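Local coordinates for glycoside Hydrolase Family 43_12 (Metagenome, PDB 7JVH), which probably hydrolyses glycosidic bonds in plant cell-wall polysaccharides or their oligosaccharides, as a gut-metagenome member of glycoside hydrolase family 43, subfamily 12, at residues I138-V152 / D163-L176. Sequence-based numbering, arbitrary orientation.
Sequences ITTEFCAPCGGNMVV and DPFNLHFGGIDPSL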
# COMPACT_ATOMS: atom_id res chain seq x y z
N ILE A 138 -0.29 1.68 15.50
CA ILE A 138 -1.35 0.75 15.88
C ILE A 138 -2.17 0.29 14.65
O ILE A 138 -2.60 1.11 13.85
CB ILE A 138 -2.26 1.37 16.97
CG1 ILE A 138 -3.20 0.31 17.55
CG2 ILE A 138 -3.07 2.53 16.42
CD1 ILE A 138 -4.02 0.83 18.73
N THR A 139 -2.41 -1.02 14.57
CA THR A 139 -3.08 -1.63 13.42
C THR A 139 -3.72 -2.99 13.77
O THR A 139 -3.62 -3.46 14.90
CB THR A 139 -2.06 -1.82 12.28
OG1 THR A 139 -2.73 -2.24 11.09
CG2 THR A 139 -0.99 -2.82 12.65
N THR A 140 -4.37 -3.59 12.77
CA THR A 140 -4.88 -4.96 12.85
C THR A 140 -4.03 -5.85 11.94
O THR A 140 -3.85 -5.57 10.75
CB THR A 140 -6.35 -5.05 12.41
OG1 THR A 140 -7.11 -4.01 13.02
CG2 THR A 140 -6.96 -6.37 12.82
N GLU A 141 -3.49 -6.92 12.53
CA GLU A 141 -2.61 -7.85 11.84
C GLU A 141 -3.31 -9.21 11.74
O GLU A 141 -3.22 -10.01 12.64
CB GLU A 141 -1.27 -7.95 12.57
CG GLU A 141 -0.34 -9.08 12.09
CD GLU A 141 1.08 -8.92 12.55
OE1 GLU A 141 1.85 -8.26 11.86
OE2 GLU A 141 1.44 -9.46 13.61
N PHE A 142 -4.02 -9.43 10.62
CA PHE A 142 -4.75 -10.65 10.32
C PHE A 142 -3.81 -11.68 9.73
O PHE A 142 -3.98 -12.10 8.59
CB PHE A 142 -5.92 -10.38 9.36
CG PHE A 142 -7.08 -9.66 9.99
CD1 PHE A 142 -7.70 -10.17 11.15
CD2 PHE A 142 -7.58 -8.49 9.45
CE1 PHE A 142 -8.78 -9.52 11.73
CE2 PHE A 142 -8.68 -7.84 10.04
CZ PHE A 142 -9.27 -8.36 11.16
N CYS A 143 -2.81 -12.06 10.52
CA CYS A 143 -1.87 -13.14 10.25
C CYS A 143 -0.97 -13.22 11.48
O CYS A 143 -1.13 -12.43 12.40
CB CYS A 143 -1.08 -12.91 8.94
SG CYS A 143 0.29 -11.71 8.99
N ALA A 144 -0.04 -14.18 11.50
CA ALA A 144 0.90 -14.36 12.61
C ALA A 144 1.87 -13.17 12.68
O ALA A 144 2.13 -12.53 11.67
CB ALA A 144 1.65 -15.67 12.44
N PRO A 145 2.46 -12.84 13.86
CA PRO A 145 2.19 -13.53 15.13
C PRO A 145 0.91 -13.15 15.89
O PRO A 145 0.50 -13.89 16.76
CB PRO A 145 3.40 -13.12 15.99
CG PRO A 145 3.77 -11.76 15.48
CD PRO A 145 3.49 -11.79 14.00
N CYS A 146 0.29 -12.02 15.55
CA CYS A 146 -0.74 -11.39 16.39
C CYS A 146 -2.18 -11.84 16.11
O CYS A 146 -2.96 -12.00 17.02
CB CYS A 146 -0.66 -9.86 16.28
SG CYS A 146 0.82 -9.16 17.03
N GLY A 147 -2.53 -12.00 14.84
CA GLY A 147 -3.88 -12.38 14.45
C GLY A 147 -4.90 -11.47 15.10
O GLY A 147 -5.84 -11.95 15.67
N GLY A 148 -4.69 -10.16 14.99
CA GLY A 148 -5.61 -9.16 15.50
C GLY A 148 -4.95 -7.83 15.83
O GLY A 148 -3.83 -7.55 15.42
N ASN A 149 -5.70 -7.00 16.55
CA ASN A 149 -5.33 -5.64 16.90
C ASN A 149 -4.08 -5.59 17.78
O ASN A 149 -3.95 -6.34 18.74
CB ASN A 149 -6.52 -4.98 17.58
CG ASN A 149 -7.60 -4.60 16.59
OD1 ASN A 149 -7.30 -4.00 15.55
ND2 ASN A 149 -8.86 -4.90 16.93
N MSE A 150 -3.15 -4.69 17.41
CA MSE A 150 -1.84 -4.65 18.04
C MSE A 150 -1.21 -3.28 17.84
O MSE A 150 -1.55 -2.57 16.90
CB MSE A 150 -0.93 -5.73 17.44
CG MSE A 150 -0.62 -5.55 15.97
SE MSE A 150 1.01 -4.48 15.73
CE MSE A 150 2.21 -5.52 14.56
N VAL A 151 -0.27 -2.93 18.73
CA VAL A 151 0.45 -1.67 18.66
C VAL A 151 1.95 -1.90 18.86
O VAL A 151 2.36 -2.77 19.63
CB VAL A 151 -0.11 -0.65 19.68
CG1 VAL A 151 0.08 -1.11 21.11
CG2 VAL A 151 0.52 0.73 19.48
N VAL A 152 2.77 -1.12 18.13
CA VAL A 152 4.22 -1.07 18.32
C VAL A 152 4.66 0.37 18.63
O VAL A 152 3.98 1.33 18.24
CB VAL A 152 4.98 -1.61 17.09
CG1 VAL A 152 4.59 -3.04 16.78
CG2 VAL A 152 4.74 -0.75 15.88
N ASP A 163 8.54 -4.89 19.46
CA ASP A 163 7.68 -6.02 19.13
C ASP A 163 6.25 -5.66 19.50
O ASP A 163 6.01 -4.73 20.27
CB ASP A 163 8.16 -7.29 19.83
CG ASP A 163 9.32 -7.97 19.11
OD1 ASP A 163 9.52 -7.72 17.91
OD2 ASP A 163 10.05 -8.75 19.74
N PRO A 164 5.23 -6.35 18.93
CA PRO A 164 3.84 -5.96 19.13
C PRO A 164 3.34 -6.11 20.57
O PRO A 164 3.83 -6.96 21.31
CB PRO A 164 3.07 -6.91 18.20
CG PRO A 164 4.08 -7.54 17.30
CD PRO A 164 5.38 -7.52 18.05
N PHE A 165 2.39 -5.26 20.96
CA PHE A 165 1.60 -5.42 22.17
C PHE A 165 0.24 -5.85 21.64
O PHE A 165 -0.40 -5.11 20.89
CB PHE A 165 1.47 -4.09 22.93
CG PHE A 165 2.73 -3.66 23.61
CD1 PHE A 165 3.67 -2.88 22.93
CD2 PHE A 165 2.99 -4.02 24.92
CE1 PHE A 165 4.84 -2.48 23.57
CE2 PHE A 165 4.16 -3.62 25.55
CZ PHE A 165 5.08 -2.85 24.88
N ASN A 166 -0.21 -7.04 22.02
CA ASN A 166 -1.52 -7.57 21.58
C ASN A 166 -2.62 -6.84 22.35
O ASN A 166 -2.58 -6.79 23.58
CB ASN A 166 -1.61 -9.09 21.79
CG ASN A 166 -0.98 -9.90 20.65
OD1 ASN A 166 -1.17 -9.56 19.49
ND2 ASN A 166 -0.20 -10.94 20.98
N LEU A 167 -3.59 -6.29 21.62
CA LEU A 167 -4.71 -5.55 22.21
C LEU A 167 -6.00 -6.37 22.15
O LEU A 167 -6.30 -7.02 21.15
CB LEU A 167 -4.89 -4.21 21.51
CG LEU A 167 -3.60 -3.39 21.35
CD1 LEU A 167 -3.85 -2.21 20.43
CD2 LEU A 167 -3.06 -2.93 22.69
N HIS A 168 -6.78 -6.29 23.24
CA HIS A 168 -7.90 -7.20 23.49
C HIS A 168 -9.26 -6.61 23.10
O HIS A 168 -10.15 -6.44 23.94
CB HIS A 168 -7.91 -7.61 24.97
CG HIS A 168 -6.67 -8.32 25.41
ND1 HIS A 168 -6.26 -8.38 26.72
CD2 HIS A 168 -5.74 -9.01 24.70
CE1 HIS A 168 -5.15 -9.08 26.81
NE2 HIS A 168 -4.81 -9.47 25.60
N PHE A 169 -9.43 -6.35 21.79
CA PHE A 169 -10.71 -5.95 21.22
C PHE A 169 -10.75 -6.39 19.77
O PHE A 169 -9.70 -6.57 19.16
CB PHE A 169 -10.92 -4.44 21.36
CG PHE A 169 -9.82 -3.62 20.73
CD1 PHE A 169 -9.90 -3.22 19.41
CD2 PHE A 169 -8.70 -3.23 21.47
CE1 PHE A 169 -8.90 -2.45 18.83
CE2 PHE A 169 -7.70 -2.48 20.89
CZ PHE A 169 -7.80 -2.08 19.57
N GLY A 170 -11.96 -6.58 19.24
CA GLY A 170 -12.16 -6.99 17.87
C GLY A 170 -12.31 -5.83 16.91
O GLY A 170 -12.10 -4.69 17.28
N GLY A 171 -12.69 -6.13 15.67
CA GLY A 171 -12.88 -5.14 14.63
C GLY A 171 -11.55 -4.65 14.09
O GLY A 171 -10.48 -5.22 14.38
N ILE A 172 -11.62 -3.56 13.30
CA ILE A 172 -10.44 -3.00 12.63
C ILE A 172 -10.33 -1.49 12.83
O ILE A 172 -11.18 -0.86 13.48
CB ILE A 172 -10.51 -3.29 11.12
CG1 ILE A 172 -11.72 -2.59 10.47
CG2 ILE A 172 -10.56 -4.81 10.89
CD1 ILE A 172 -11.86 -2.88 9.00
N ASP A 173 -9.26 -0.92 12.26
CA ASP A 173 -8.99 0.51 12.22
C ASP A 173 -8.82 1.10 13.62
O ASP A 173 -9.46 2.10 13.95
CB ASP A 173 -10.06 1.24 11.41
CG ASP A 173 -10.09 0.78 9.97
OD1 ASP A 173 -9.31 -0.14 9.62
OD2 ASP A 173 -10.92 1.32 9.19
N PRO A 174 -7.95 0.51 14.46
CA PRO A 174 -7.62 1.11 15.75
C PRO A 174 -6.92 2.46 15.60
O PRO A 174 -6.24 2.70 14.60
CB PRO A 174 -6.65 0.09 16.35
CG PRO A 174 -6.07 -0.63 15.18
CD PRO A 174 -7.19 -0.71 14.19
N SER A 175 -7.08 3.33 16.59
CA SER A 175 -6.46 4.66 16.59
C SER A 175 -6.50 5.23 18.00
O SER A 175 -7.54 5.27 18.64
CB SER A 175 -7.19 5.56 15.59
OG SER A 175 -6.62 6.83 15.48
N LEU A 176 -5.34 5.65 18.49
CA LEU A 176 -5.18 6.20 19.83
C LEU A 176 -5.30 7.72 19.82
O LEU A 176 -5.06 8.37 18.79
CB LEU A 176 -3.82 5.82 20.40
CG LEU A 176 -3.50 4.34 20.47
CD1 LEU A 176 -1.99 4.12 20.56
CD2 LEU A 176 -4.22 3.69 21.63
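Asn149 reaches into the curve of the 167-174 loop, and its amide grips the loop backbone. Asn149 ND2 to Phe169 O, 2.9 Å, is a nearly straight hydrogen bond close to the amide plane. That from Asn149 ND2 to Gly171 O, 3.0 Å, is more bent. Both times ND2 stands above the plane of the accepting carbonyl. Asn149 OD1 accepts from Thr140 OG1 at 2.5 Å. With CG anti to its own carbonyl carbon (chi1 -76°), the amide is turned to the two loop carbonyls, which set which way round it lies. CB rests over one face of the Phe169 ring in a CH-pi contact, amide and ring planes 24° apart. An alanine here would probably leave the carbonyls of Phe169 and Gly171 without their shared donor.

Pro174 crosses Thr140 at a slant, CD nearest OG1, and turns CB to Ile138. Ile138 CD1 extends to Leu167 CD1 at 3.5 Å, the side chains crossing at about a right angle. On the sheet face that carries Met150 and Asn166, Pro164 CB meets Cys146 SG at 3.4 Å, and CE of selenomethionine Met150 touches the Pro164 ring.

Val151 and Phe165 form an antiparallel hydrogen-bonded pair, with Phe165 N to Val151 O at 2.8 Å. Strand 165-166 is the outer strand of a four-stranded sheet, after 120-129, 134-142 and 148-154, a blade of this family's five-bladed beta-propeller. The loop then crosses to strand 175-178, which begins the next blade. Just before it, Asp173 hydrogen-bonds to Gly240 N through OD2 and, through OD1, to a glycerol probably from the crystallisation liquor. Leu176 packs on Leu186 of strand 184-190.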